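Local atomic coordinates of periplasmic binding protein (Veillonella parvula, PDB entry 4LJS), a protein that probably captures a metal chelate, such as an iron-siderophore or haem-like ligand, outside the inner membrane and delivers it to an ABC transporter. Residues 23-28 / 37-42; 51-56 / 112-117; 182-187 / 313-318; 245-250 / 283-288. One frame throughout, in Å; residues are numbered along the deposited sequence.

Contact 1. Residues 23-28 / 37-42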
loop_
_atom_site.group_PDB
_atom_site.type_symbol
_atom_site.label_atom_id
_atom_site.label_comp_id
_atom_site.label_asym_id
_atom_site.label_seq_id
_atom_site.Cartn_x
_atom_site.Cartn_y
_atom_site.Cartn_z
ATOM N N PRO A 23 20.927 -9.655 17.655
ATOM C CA PRO A 23 20.210 -10.131 16.468
ATOM C C PRO A 23 18.739 -9.722 16.483
ATOM O O PRO A 23 18.130 -9.600 17.547
ATOM C CB PRO A 23 20.330 -11.653 16.574
ATOM C CG PRO A 23 21.555 -11.881 17.397
ATOM C CD PRO A 23 21.582 -10.757 18.384
ATOM N N VAL A 24 18.184 -9.505 15.298
ATOM C CA VAL A 24 16.789 -9.120 15.160
ATOM C C VAL A 24 15.934 -10.323 14.789
ATOM O O VAL A 24 16.177 -10.991 13.786
ATOM C CB VAL A 24 16.616 -8.017 14.090
ATOM C CG1 VAL A 24 15.161 -7.886 13.678
ATOM C CG2 VAL A 24 17.161 -6.694 14.606
ATOM N N THR A 25 14.936 -10.598 15.616
ATOM C CA THR A 25 13.996 -11.675 15.355
ATOM C C THR A 25 12.670 -11.091 14.867
ATOM O O THR A 25 12.078 -10.241 15.521
ATOM C CB THR A 25 13.778 -12.525 16.615
ATOM O OG1 THR A 25 14.893 -13.407 16.786
ATOM C CG2 THR A 25 12.515 -13.347 16.495
ATOM N N ILE A 26 12.223 -11.541 13.704
ATOM C CA ILE A 26 11.013 -11.019 13.090
ATOM C C ILE A 26 9.986 -12.130 12.909
ATOM O O ILE A 26 10.334 -13.247 12.518
ATOM C CB ILE A 26 11.324 -10.399 11.704
ATOM C CG1 ILE A 26 12.167 -9.127 11.856
ATOM C CG2 ILE A 26 10.036 -10.109 10.924
ATOM C CD1 ILE A 26 11.491 -8.037 12.675
ATOM N N GLU A 27 8.726 -11.823 13.203
ATOM C CA GLU A 27 7.627 -12.729 12.900
ATOM C C GLU A 27 6.867 -12.314 11.634
ATOM O O GLU A 27 6.435 -11.167 11.492
ATOM C CB GLU A 27 6.653 -12.817 14.076
ATOM C CG GLU A 27 5.384 -13.594 13.747
ATOM C CD GLU A 27 4.401 -13.621 14.896
ATOM O OE1 GLU A 27 3.556 -12.705 14.975
ATOM O OE2 GLU A 27 4.473 -14.557 15.717
ATOM N N SER A 28 6.701 -13.265 10.722
ATOM C CA SER A 28 5.917 -13.057 9.512
ATOM C C SER A 28 4.993 -14.260 9.362
ATOM O O SER A 28 4.959 -15.125 10.243
ATOM C CB SER A 28 6.840 -12.908 8.301
ATOM O OG SER A 28 6.165 -12.355 7.177
ATOM N N GLU A 37 9.342 -17.654 12.003
ATOM C CA GLU A 37 10.254 -16.727 12.632
ATOM C C GLU A 37 11.548 -16.690 11.845
ATOM O O GLU A 37 12.011 -17.718 11.355
ATOM C CB GLU A 37 10.522 -17.168 14.065
ATOM C CG GLU A 37 10.778 -16.037 15.015
ATOM C CD GLU A 37 10.731 -16.487 16.458
ATOM O OE1 GLU A 37 11.544 -17.361 16.842
ATOM O OE2 GLU A 37 9.872 -15.972 17.205
ATOM N N SER A 38 12.120 -15.497 11.726
ATOM C CA SER A 38 13.381 -15.300 11.031
ATOM C C SER A 38 14.308 -14.457 11.885
ATOM O O SER A 38 13.877 -13.484 12.508
ATOM C CB SER A 38 13.141 -14.605 9.693
ATOM O OG SER A 38 12.202 -15.333 8.928
ATOM N N THR A 39 15.580 -14.836 11.914
ATOM C CA THR A 39 16.573 -14.096 12.679
ATOM C C THR A 39 17.605 -13.453 11.762
ATOM O O THR A 39 18.166 -14.105 10.886
ATOM C CB THR A 39 17.271 -14.992 13.715
ATOM O OG1 THR A 39 16.321 -15.400 14.705
ATOM C CG2 THR A 39 18.396 -14.238 14.395
ATOM N N TYR A 40 17.836 -12.163 11.972
ATOM C CA TYR A 40 18.770 -11.396 11.162
ATOM C C TYR A 40 19.973 -10.971 11.997
ATOM O O TYR A 40 19.815 -10.271 12.997
ATOM C CB TYR A 40 18.070 -10.157 10.611
ATOM C CG TYR A 40 16.894 -10.460 9.717
ATOM C CD1 TYR A 40 15.646 -10.778 10.252
ATOM C CD2 TYR A 40 17.023 -10.411 8.331
ATOM C CE1 TYR A 40 14.562 -11.050 9.425
ATOM C CE2 TYR A 40 15.950 -10.680 7.502
ATOM C CZ TYR A 40 14.727 -11.004 8.050
ATOM O OH TYR A 40 13.664 -11.274 7.218
ATOM N N THR A 41 21.171 -11.394 11.594
ATOM C CA THR A 41 22.392 -11.012 12.306
ATOM C C THR A 41 23.125 -9.851 11.627
ATOM O O THR A 41 24.101 -9.324 12.159
ATOM C CB THR A 41 23.366 -12.199 12.454
ATOM O OG1 THR A 41 23.639 -12.760 11.161
ATOM C CG2 THR A 41 22.776 -13.268 13.364
ATOM N N ALA A 42 22.648 -9.461 10.449
ATOM C CA ALA A 42 23.233 -8.350 9.711
ATOM C C ALA A 42 22.193 -7.767 8.763
ATOM O O ALA A 42 21.260 -8.456 8.348
ATOM C CB ALA A 42 24.472 -8.811 8.941
HETATM O O HOH W 1 10.013 -14.013 9.896
#
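E37 begins the contact by laying its CG against the methyl CG2 of T25, 3.5 Å away, with the carboxylate carbon along the same methyl, so an exposed acid pads a threonine with its stem and the root of its head group. S38 comes next, in a hydrogen-bonded antiparallel pair with I26: I26 N reaches S38 O at 2.8 Å with an almost straight N-H...O angle of 172°, and S38 N returns a bond to I26 O. A water donates to that same I26 O and accepts from S38 OG, so the small serine keeps a polar bridge beside the strand. T39 then faces T25 in a non-hydrogen-bonded pair. Their hydroxyls meet, OG1 to OG1, at 3.2 Å, and the T39 methyl CG2 turns to P23 CB. Y40 pairs with V24 through two backbone bonds, Y40 N to V24 O at 2.7 Å and V24 N to Y40 O at 2.9 Å. With CG anti to its own carbonyl carbon (chi1 -61°), the ring swings along the sheet: V24 O lies in its plane at the edge, and CE1 comes within 3.9 Å of I26 CG1. A serine in place of Y40 would probably open a gap beside I26 and deprive I164 of helix 151-164 of its aromatic neighbour. At T41 the chain turns a corner. V24, I26, S38 and Y40 share the face turned to helix 151-164 and strand 135-138, while T25, E27, E37 and T39 take the other: an amphipathic two-stranded antiparallel beta hairpin laid on the N-terminal lobe.

Contact 2. Residues 51-56 / 112-117; sequences WQNSIE and VGWKST
W51 and W114 meet at the C-terminal ends of strands 47-50 and 110-113, the end of a parallel alpha/beta sheet where this fold commonly places its ligand cleft; a glycerol about 3 Å from the W114 side chain is consistent with a pocket there. The indoles form an edge-to-face pair, five-membered ring centroids 4.5 Å apart and planes at 51°, with CD1 of W51 poised over one face of W114 at 3.6 Å from CD2. N53 helps fix the rotation of the W114 ring: W114 NE1 donates to N53 OD1 at 3.1 Å (164°), close to the indole plane. The asparagine reaches it with CG between its backbone N and carbonyl carbon (chi1 64°). T117 OG1 accepts from W114 N at 2.9 Å and also joins a water that accepts from W51 NE1 and touches S116 OG, so this hydroxyl holds the W114 backbone directly and the W51 indole through the water. Glycine suits position 113, since a CB would strike T117 OG1. S54, small enough to nestle against V112 CG1 at 3.7 Å from its OG, bonds to M50 O and through a second water to G113 O. Helix 52-60 thus starts straight off strand 47-50, beside strand 110-113, with Y157 of helix 151-164 packed on N53, S54 and V112.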
loop_
_atom_site.group_PDB
_atom_site.type_symbol
_atom_site.label_atom_id
_atom_site.label_comp_id
_atom_site.label_asym_id
_atom_site.label_seq_id
_atom_site.Cartn_x
_atom_site.Cartn_y
_atom_site.Cartn_z
ATOM N N TRP A 51 6.672 -6.026 -5.744
ATOM C CA TRP A 51 5.532 -5.111 -5.621
ATOM C C TRP A 51 5.852 -3.804 -4.899
ATOM O O TRP A 51 6.809 -3.725 -4.119
ATOM C CB TRP A 51 4.286 -5.805 -5.042
ATOM C CG TRP A 51 4.098 -7.181 -5.607
ATOM C CD1 TRP A 51 4.028 -8.357 -4.905
ATOM C CD2 TRP A 51 4.011 -7.538 -6.995
ATOM N NE1 TRP A 51 3.871 -9.413 -5.769
ATOM C CE2 TRP A 51 3.860 -8.940 -7.056
ATOM C CE3 TRP A 51 4.031 -6.807 -8.191
ATOM C CZ2 TRP A 51 3.745 -9.628 -8.268
ATOM C CZ3 TRP A 51 3.911 -7.491 -9.389
ATOM C CH2 TRP A 51 3.771 -8.889 -9.418
ATOM N N GLN A 52 5.031 -2.793 -5.188
ATOM C CA GLN A 52 5.255 -1.405 -4.778
ATOM C C GLN A 52 5.592 -1.185 -3.300
ATOM O O GLN A 52 6.555 -0.480 -2.988
ATOM C CB GLN A 52 4.048 -0.540 -5.166
ATOM C CG GLN A 52 4.336 0.943 -5.093
ATOM C CD GLN A 52 3.889 1.682 -6.336
ATOM O OE1 GLN A 52 3.069 1.186 -7.109
ATOM N NE2 GLN A 52 4.434 2.876 -6.537
ATOM N N ASN A 53 4.804 -1.764 -2.396
ATOM C CA ASN A 53 5.073 -1.609 -0.960
ATOM C C ASN A 53 6.459 -2.085 -0.553
ATOM O O ASN A 53 7.117 -1.435 0.251
ATOM C CB ASN A 53 4.005 -2.279 -0.085
ATOM C CG ASN A 53 3.954 -3.801 -0.258
ATOM O OD1 ASN A 53 4.283 -4.333 -1.314
ATOM N ND2 ASN A 53 3.517 -4.497 0.785
ATOM N N SER A 54 6.907 -3.207 -1.114
ATOM C CA SER A 54 8.239 -3.723 -0.807
ATOM C C SER A 54 9.302 -2.726 -1.264
ATOM O O SER A 54 10.207 -2.373 -0.510
ATOM C CB SER A 54 8.476 -5.072 -1.492
ATOM O OG SER A 54 7.374 -5.946 -1.310
ATOM N N ILE A 55 9.157 -2.256 -2.500
ATOM C CA ILE A 55 10.153 -1.395 -3.130
ATOM C C ILE A 55 10.239 -0.024 -2.485
ATOM O O ILE A 55 11.310 0.377 -2.020
ATOM C CB ILE A 55 9.872 -1.244 -4.637
ATOM C CG1 ILE A 55 9.855 -2.631 -5.300
ATOM C CG2 ILE A 55 10.920 -0.341 -5.288
ATOM C CD1 ILE A 55 9.131 -2.674 -6.631
ATOM N N GLU A 56 9.114 0.690 -2.445
ATOM C CA GLU A 56 9.101 2.057 -1.930
ATOM C C GLU A 56 9.345 2.173 -0.425
ATOM O O GLU A 56 9.890 3.181 0.034
ATOM C CB GLU A 56 7.807 2.792 -2.316
ATOM C CG GLU A 56 7.808 3.303 -3.747
ATOM C CD GLU A 56 6.733 4.346 -4.008
ATOM O OE1 GLU A 56 7.043 5.559 -3.926
ATOM O OE2 GLU A 56 5.583 3.952 -4.303
ATOM N N VAL A 112 11.474 -9.875 -0.165
ATOM C CA VAL A 112 10.305 -9.245 0.436
ATOM C C VAL A 112 9.151 -9.275 -0.559
ATOM O O VAL A 112 9.279 -8.815 -1.697
ATOM C CB VAL A 112 10.599 -7.792 0.838
ATOM C CG1 VAL A 112 9.375 -7.166 1.514
ATOM C CG2 VAL A 112 11.830 -7.719 1.744
ATOM N N GLY A 113 8.024 -9.833 -0.145
ATOM C CA GLY A 113 6.891 -9.904 -1.047
ATOM C C GLY A 113 5.564 -10.176 -0.375
ATOM O O GLY A 113 5.346 -9.827 0.788
ATOM N N TRP A 114 4.677 -10.809 -1.132
ATOM C CA TRP A 114 3.340 -11.125 -0.676
ATOM C C TRP A 114 3.204 -12.625 -0.434
ATOM O O TRP A 114 4.104 -13.405 -0.771
ATOM C CB TRP A 114 2.311 -10.663 -1.712
ATOM C CG TRP A 114 2.230 -9.178 -1.858
ATOM C CD1 TRP A 114 3.057 -8.254 -1.290
ATOM C CD2 TRP A 114 1.258 -8.434 -2.618
ATOM N NE1 TRP A 114 2.668 -6.987 -1.648
ATOM C CE2 TRP A 114 1.566 -7.068 -2.460
ATOM C CE3 TRP A 114 0.156 -8.793 -3.405
ATOM C CZ2 TRP A 114 0.817 -6.055 -3.068
ATOM C CZ3 TRP A 114 -0.584 -7.789 -4.011
ATOM C CH2 TRP A 114 -0.249 -6.434 -3.838
ATOM N N LYS A 115 2.077 -13.020 0.152
ATOM C CA LYS A 115 1.786 -14.431 0.408
ATOM C C LYS A 115 1.968 -15.289 -0.848
ATOM O O LYS A 115 2.580 -16.356 -0.794
ATOM C CB LYS A 115 0.361 -14.586 0.955
ATOM C CG LYS A 115 -0.210 -16.013 0.927
ATOM C CD LYS A 115 -1.669 -16.005 1.383
ATOM C CE LYS A 115 -2.594 -16.663 0.368
ATOM N NZ LYS A 115 -4.026 -16.284 0.592
ATOM N N SER A 116 1.455 -14.807 -1.976
ATOM C CA SER A 116 1.517 -15.551 -3.235
ATOM C C SER A 116 2.916 -15.601 -3.854
ATOM O O SER A 116 3.170 -16.403 -4.747
ATOM C CB SER A 116 0.544 -14.951 -4.253
ATOM O OG SER A 116 0.969 -13.643 -4.621
ATOM N N THR A 117 3.817 -14.741 -3.398
ATOM C CA THR A 117 5.158 -14.691 -3.976
ATOM C C THR A 117 5.982 -15.937 -3.640
ATOM O O THR A 117 6.834 -16.362 -4.424
ATOM C CB THR A 117 5.946 -13.455 -3.489
ATOM O OG1 THR A 117 5.141 -12.278 -3.616
ATOM C CG2 THR A 117 7.229 -13.276 -4.290
HETATM O O HOH W 2 3.313 -12.476 -5.621
HETATM O O HOH W 3 5.823 -6.850 0.633
#

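Contact 3. Residues 182-187 / 313-318; sequences VAYTVA and NLYPEG
T185 and L314 mark the closest backbone approach, CA to CA 7.8 Å, between the last turns of helix 168-188 and an irregular segment that ends in a type I turn from Y315 to G318. At that spacing the side chains do the joining. T185 OG1 and Y315 OH share a hydrogen bond of 2.6 Å, in which either hydroxyl could be the donor. The threonine oxygen lies in the plane of the Y315 ring, at its edge, and is also bonded to S181 O one helical turn back, so this buried hydroxyl has two partners. Y184 comes alongside, running the opposite way to Y315: CG anti to the backbone N (chi1 167°) swings the ring toward the loop, where Y315 OH sits in its plane at the edge, 3.4 Å from CD2. L314 has its CG over one face of the Y315 ring, toward the rim, and its fork suits the place: CD2 lies 4.0 Å from both T185 CA and Y184 CE2, and CD1 3.9 Å from Y184 OH. S307 and H308 of helix 299-310 flank Y315, the histidine ring stacking on it. The arrangement anchors the C-terminal tail to a long helix that probably is the lobe-spanning linker characteristic of binding proteins with a single rigid interdomain helix.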
loop_
_atom_site.group_PDB
_atom_site.type_symbol
_atom_site.label_atom_id
_atom_site.label_comp_id
_atom_site.label_asym_id
_atom_site.label_seq_id
_atom_site.Cartn_x
_atom_site.Cartn_y
_atom_site.Cartn_z
ATOM N N VAL A 182 -3.656 11.463 11.287
ATOM C CA VAL A 182 -4.972 10.891 11.543
ATOM C C VAL A 182 -5.589 11.492 12.815
ATOM O O VAL A 182 -6.743 11.917 12.811
ATOM C CB VAL A 182 -4.909 9.348 11.687
ATOM C CG1 VAL A 182 -6.219 8.803 12.234
ATOM C CG2 VAL A 182 -4.562 8.671 10.333
ATOM N N ALA A 183 -4.807 11.540 13.891
ATOM C CA ALA A 183 -5.303 11.984 15.185
ATOM C C ALA A 183 -5.624 13.471 15.174
ATOM O O ALA A 183 -6.574 13.913 15.812
ATOM C CB ALA A 183 -4.305 11.671 16.282
ATOM N N TYR A 184 -4.815 14.238 14.453
ATOM C CA TYR A 184 -5.065 15.663 14.307
ATOM C C TYR A 184 -6.419 15.893 13.639
ATOM O O TYR A 184 -7.245 16.655 14.143
ATOM C CB TYR A 184 -3.951 16.310 13.485
ATOM C CG TYR A 184 -4.272 17.706 13.011
ATOM C CD1 TYR A 184 -4.108 18.798 13.850
ATOM C CD2 TYR A 184 -4.737 17.929 11.716
ATOM C CE1 TYR A 184 -4.397 20.078 13.413
ATOM C CE2 TYR A 184 -5.031 19.196 11.273
ATOM C CZ TYR A 184 -4.859 20.267 12.122
ATOM O OH TYR A 184 -5.151 21.528 11.675
ATOM N N THR A 185 -6.630 15.220 12.508
ATOM C CA THR A 185 -7.870 15.314 11.744
ATOM C C THR A 185 -9.105 15.011 12.594
ATOM O O THR A 185 -10.057 15.797 12.630
ATOM C CB THR A 185 -7.839 14.366 10.516
ATOM O OG1 THR A 185 -6.831 14.805 9.601
ATOM C CG2 THR A 185 -9.170 14.373 9.792
ATOM N N VAL A 186 -9.087 13.879 13.292
ATOM C CA VAL A 186 -10.208 13.514 14.151
ATOM C C VAL A 186 -10.443 14.547 15.256
ATOM O O VAL A 186 -11.587 14.917 15.532
ATOM C CB VAL A 186 -10.017 12.124 14.778
ATOM C CG1 VAL A 186 -11.185 11.784 15.689
ATOM C CG2 VAL A 186 -9.855 11.066 13.690
ATOM N N ALA A 187 -9.365 15.029 15.875
ATOM C CA ALA A 187 -9.499 15.973 16.993
ATOM C C ALA A 187 -10.069 17.328 16.566
ATOM O O ALA A 187 -10.866 17.921 17.285
ATOM C CB ALA A 187 -8.166 16.157 17.725
ATOM N N ASN A 313 -13.281 21.519 4.882
ATOM C CA ASN A 313 -13.165 22.752 5.651
ATOM C C ASN A 313 -11.884 22.818 6.467
ATOM O O ASN A 313 -11.342 23.897 6.694
ATOM C CB ASN A 313 -14.383 22.957 6.550
ATOM C CG ASN A 313 -15.616 23.345 5.769
ATOM O OD1 ASN A 313 -15.527 24.045 4.758
ATOM N ND2 ASN A 313 -16.776 22.887 6.226
ATOM N N LEU A 314 -11.409 21.664 6.917
ATOM C CA LEU A 314 -10.150 21.599 7.650
ATOM C C LEU A 314 -8.972 21.716 6.684
ATOM O O LEU A 314 -7.933 22.276 7.025
ATOM C CB LEU A 314 -10.054 20.291 8.435
ATOM C CG LEU A 314 -8.816 20.143 9.321
ATOM C CD1 LEU A 314 -8.756 21.276 10.326
ATOM C CD2 LEU A 314 -8.836 18.804 10.027
ATOM N N TYR A 315 -9.144 21.184 5.476
ATOM C CA TYR A 315 -8.088 21.215 4.468
ATOM C C TYR A 315 -8.520 21.977 3.210
ATOM O O TYR A 315 -8.780 21.364 2.169
ATOM C CB TYR A 315 -7.674 19.787 4.115
ATOM C CG TYR A 315 -7.171 19.016 5.306
ATOM C CD1 TYR A 315 -5.906 19.257 5.820
ATOM C CD2 TYR A 315 -7.966 18.052 5.929
ATOM C CE1 TYR A 315 -5.431 18.562 6.917
ATOM C CE2 TYR A 315 -7.498 17.347 7.034
ATOM C CZ TYR A 315 -6.228 17.611 7.522
ATOM O OH TYR A 315 -5.736 16.926 8.607
ATOM N N PRO A 316 -8.599 23.319 3.308
ATOM C CA PRO A 316 -9.115 24.162 2.220
ATOM C C PRO A 316 -8.264 24.094 0.955
ATOM O O PRO A 316 -8.764 24.410 -0.122
ATOM C CB PRO A 316 -9.066 25.579 2.814
ATOM C CG PRO A 316 -8.024 25.509 3.874
ATOM C CD PRO A 316 -8.143 24.126 4.454
ATOM N N GLU A 317 -7.020 23.689 1.091
ATOM C CA GLU A 317 -6.085 23.571 0.006
ATOM C C GLU A 317 -6.469 22.563 -1.064
ATOM O O GLU A 317 -5.936 22.569 -2.124
ATOM C CB GLU A 317 -4.754 23.179 0.594
ATOM C CG GLU A 317 -3.547 23.713 -0.122
ATOM C CD GLU A 317 -2.871 24.833 0.634
ATOM O OE1 GLU A 317 -1.949 24.536 1.418
ATOM O OE2 GLU A 317 -3.248 26.003 0.430
ATOM N N GLY A 318 -7.389 21.680 -0.761
ATOM C CA GLY A 318 -7.927 20.743 -1.732
ATOM C C GLY A 318 -7.365 19.339 -1.642
ATOM O O GLY A 318 -6.377 19.085 -0.952
#

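Contact 4. Residues 245-250 / 283-288; sequences PDVIFL and RVHFLP
The guanidinium of R283 lies flat against the backbone at D246, whose O sits 3.4 Å above one face, displaced toward the rim; V247 CB is over this group as well. The H285 ring is met at its edge, in plane, by V247 CG2, 3.7 Å from CD2, and the F286 ring has L250 O near its edge, while F249 stacks on F199 of strand 196-203. R283 reaches its position through a bend at chi3 (58°), which folds the chain back over D246 O and lets NH2 bond to G309 O. Cutting this side chain back to an alanine is likely to leave G309 O without its donor and the backbone at D246 and V247 uncovered. Four backbone hydrogen bonds zip the strands in parallel. I248 N bonds to R283 O and L250 N to H285 O; in return I248 O and L250 O take H285 N and L287 N, the last at 2.7 Å from above the carbonyl plane. Aliphatic and aromatic side chains fill the two faces: L250 CD1 meets V284 CG1 at 3.7 Å, where M264 of helix 260-268 also packs, and F249 CB meets L287 CD2 at 4.0 Å, L287 also resting on helix 299-310. Adjacent parallel strands joined through helices form a beta-alpha-beta crossover, the building unit of the C-terminal lobe's alpha/beta sandwich.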
loop_
_atom_site.group_PDB
_atom_site.type_symbol
_atom_site.label_atom_id
_atom_site.label_comp_id
_atom_site.label_asym_id
_atom_site.label_seq_id
_atom_site.Cartn_x
_atom_site.Cartn_y
_atom_site.Cartn_z
ATOM N N PRO A 245 -23.899 9.030 0.012
ATOM C CA PRO A 245 -22.657 9.515 0.622
ATOM C C PRO A 245 -22.429 11.006 0.397
ATOM O O PRO A 245 -22.794 11.535 -0.652
ATOM C CB PRO A 245 -21.577 8.717 -0.110
ATOM C CG PRO A 245 -22.197 8.362 -1.427
ATOM C CD PRO A 245 -23.648 8.139 -1.135
ATOM N N ASP A 246 -21.831 11.662 1.388
ATOM C CA ASP A 246 -21.355 13.035 1.264
ATOM C C ASP A 246 -20.151 13.152 0.338
ATOM O O ASP A 246 -19.929 14.204 -0.262
ATOM C CB ASP A 246 -20.934 13.561 2.632
ATOM C CG ASP A 246 -22.059 13.547 3.626
ATOM O OD1 ASP A 246 -23.168 14.001 3.269
ATOM O OD2 ASP A 246 -21.835 13.073 4.758
ATOM N N VAL A 247 -19.364 12.080 0.259
ATOM C CA VAL A 247 -18.136 12.061 -0.533
ATOM C C VAL A 247 -17.870 10.650 -1.075
ATOM O O VAL A 247 -17.990 9.658 -0.351
ATOM C CB VAL A 247 -16.919 12.575 0.288
ATOM C CG1 VAL A 247 -16.793 11.823 1.610
ATOM C CG2 VAL A 247 -15.631 12.465 -0.511
ATOM N N ILE A 248 -17.546 10.565 -2.362
ATOM C CA ILE A 248 -17.217 9.294 -2.982
ATOM C C ILE A 248 -15.733 9.218 -3.286
ATOM O O ILE A 248 -15.157 10.138 -3.865
ATOM C CB ILE A 248 -17.975 9.099 -4.298
ATOM C CG1 ILE A 248 -19.479 9.010 -4.038
ATOM C CG2 ILE A 248 -17.477 7.847 -5.026
ATOM C CD1 ILE A 248 -20.308 8.933 -5.301
ATOM N N PHE A 249 -15.110 8.119 -2.893
ATOM C CA PHE A 249 -13.743 7.858 -3.313
ATOM C C PHE A 249 -13.729 6.815 -4.420
ATOM O O PHE A 249 -14.221 5.697 -4.247
ATOM C CB PHE A 249 -12.880 7.454 -2.124
ATOM C CG PHE A 249 -12.707 8.557 -1.122
ATOM C CD1 PHE A 249 -11.792 9.579 -1.351
ATOM C CD2 PHE A 249 -13.486 8.607 0.018
ATOM C CE1 PHE A 249 -11.638 10.606 -0.450
ATOM C CE2 PHE A 249 -13.332 9.631 0.931
ATOM C CZ PHE A 249 -12.407 10.635 0.697
ATOM N N LEU A 250 -13.199 7.213 -5.570
ATOM C CA LEU A 250 -13.049 6.314 -6.710
ATOM C C LEU A 250 -11.666 5.675 -6.694
ATOM O O LEU A 250 -10.662 6.326 -7.001
ATOM C CB LEU A 250 -13.249 7.071 -8.024
ATOM C CG LEU A 250 -14.642 7.634 -8.311
ATOM C CD1 LEU A 250 -14.685 8.235 -9.710
ATOM C CD2 LEU A 250 -15.708 6.558 -8.153
ATOM N N ARG A 283 -17.978 16.210 -4.746
ATOM C CA ARG A 283 -17.061 15.560 -3.822
ATOM C C ARG A 283 -16.832 14.110 -4.244
ATOM O O ARG A 283 -17.215 13.162 -3.560
ATOM C CB ARG A 283 -17.572 15.693 -2.383
ATOM C CG ARG A 283 -17.724 17.159 -1.954
ATOM C CD ARG A 283 -18.184 17.306 -0.511
ATOM N NE ARG A 283 -17.269 16.662 0.432
ATOM C CZ ARG A 283 -17.545 16.469 1.716
ATOM N NH1 ARG A 283 -18.708 16.875 2.209
ATOM N NH2 ARG A 283 -16.666 15.867 2.509
ATOM N N VAL A 284 -16.218 13.959 -5.411
ATOM C CA VAL A 284 -15.879 12.658 -5.952
ATOM C C VAL A 284 -14.408 12.725 -6.314
ATOM O O VAL A 284 -14.009 13.504 -7.183
ATOM C CB VAL A 284 -16.717 12.338 -7.203
ATOM C CG1 VAL A 284 -16.339 10.974 -7.770
ATOM C CG2 VAL A 284 -18.216 12.410 -6.880
ATOM N N HIS A 285 -13.593 11.928 -5.633
ATOM C CA HIS A 285 -12.150 12.035 -5.794
ATOM C C HIS A 285 -11.495 10.701 -6.113
ATOM O O HIS A 285 -11.946 9.648 -5.651
ATOM C CB HIS A 285 -11.526 12.612 -4.523
ATOM C CG HIS A 285 -12.309 13.740 -3.929
ATOM N ND1 HIS A 285 -12.197 15.040 -4.376
ATOM C CD2 HIS A 285 -13.219 13.763 -2.925
ATOM C CE1 HIS A 285 -13.003 15.814 -3.672
ATOM N NE2 HIS A 285 -13.635 15.064 -2.786
ATOM N N PHE A 286 -10.421 10.764 -6.895
ATOM C CA PHE A 286 -9.621 9.589 -7.212
ATOM C C PHE A 286 -8.807 9.151 -5.999
ATOM O O PHE A 286 -8.279 9.981 -5.263
ATOM C CB PHE A 286 -8.672 9.896 -8.373
ATOM C CG PHE A 286 -9.333 9.876 -9.722
ATOM C CD1 PHE A 286 -10.091 8.785 -10.121
ATOM C CD2 PHE A 286 -9.196 10.950 -10.594
ATOM C CE1 PHE A 286 -10.695 8.755 -11.373
ATOM C CE2 PHE A 286 -9.798 10.930 -11.846
ATOM C CZ PHE A 286 -10.552 9.830 -12.235
ATOM N N LEU A 287 -8.711 7.842 -5.799
ATOM C CA LEU A 287 -7.902 7.280 -4.726
ATOM C C LEU A 287 -7.114 6.095 -5.289
ATOM O O LEU A 287 -7.692 5.059 -5.625
ATOM C CB LEU A 287 -8.796 6.850 -3.557
ATOM C CG LEU A 287 -8.167 6.220 -2.306
ATOM C CD1 LEU A 287 -7.108 7.120 -1.683
ATOM C CD2 LEU A 287 -9.252 5.882 -1.279
ATOM N N PRO A 288 -5.789 6.252 -5.425
ATOM C CA PRO A 288 -4.990 5.182 -6.034
ATOM C C PRO A 288 -4.995 3.905 -5.199
ATOM O O PRO A 288 -4.793 3.948 -3.981
ATOM C CB PRO A 288 -3.578 5.786 -6.119
ATOM C CG PRO A 288 -3.580 6.947 -5.171
ATOM C CD PRO A 288 -4.991 7.452 -5.123
#

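Overall arrangement
Contacts 1 and 2 belong to the N-terminal lobe, centres 18 Å apart, with helix 151-164 packing on both. Contact 4 lies in the C-terminal lobe, and contact 3 joins the probable linking helix to the tail that follows that lobe; helix 299-310 touches both. Contacts 3 and 4 have centres 16 Å apart and come to about 7 Å at their nearest atoms, whereas contact 3 stands about 31 Å from contact 2, centre to centre. Contacts 1 and 4 are on opposite sides of the chain's centre, about 40 Å between centres. Contacts 2 and 4 have centres 27 Å apart, but their nearest atoms come to about 8 Å. Contact 2, beside the bound glycerol, is the likeliest of the four to border the ligand cleft.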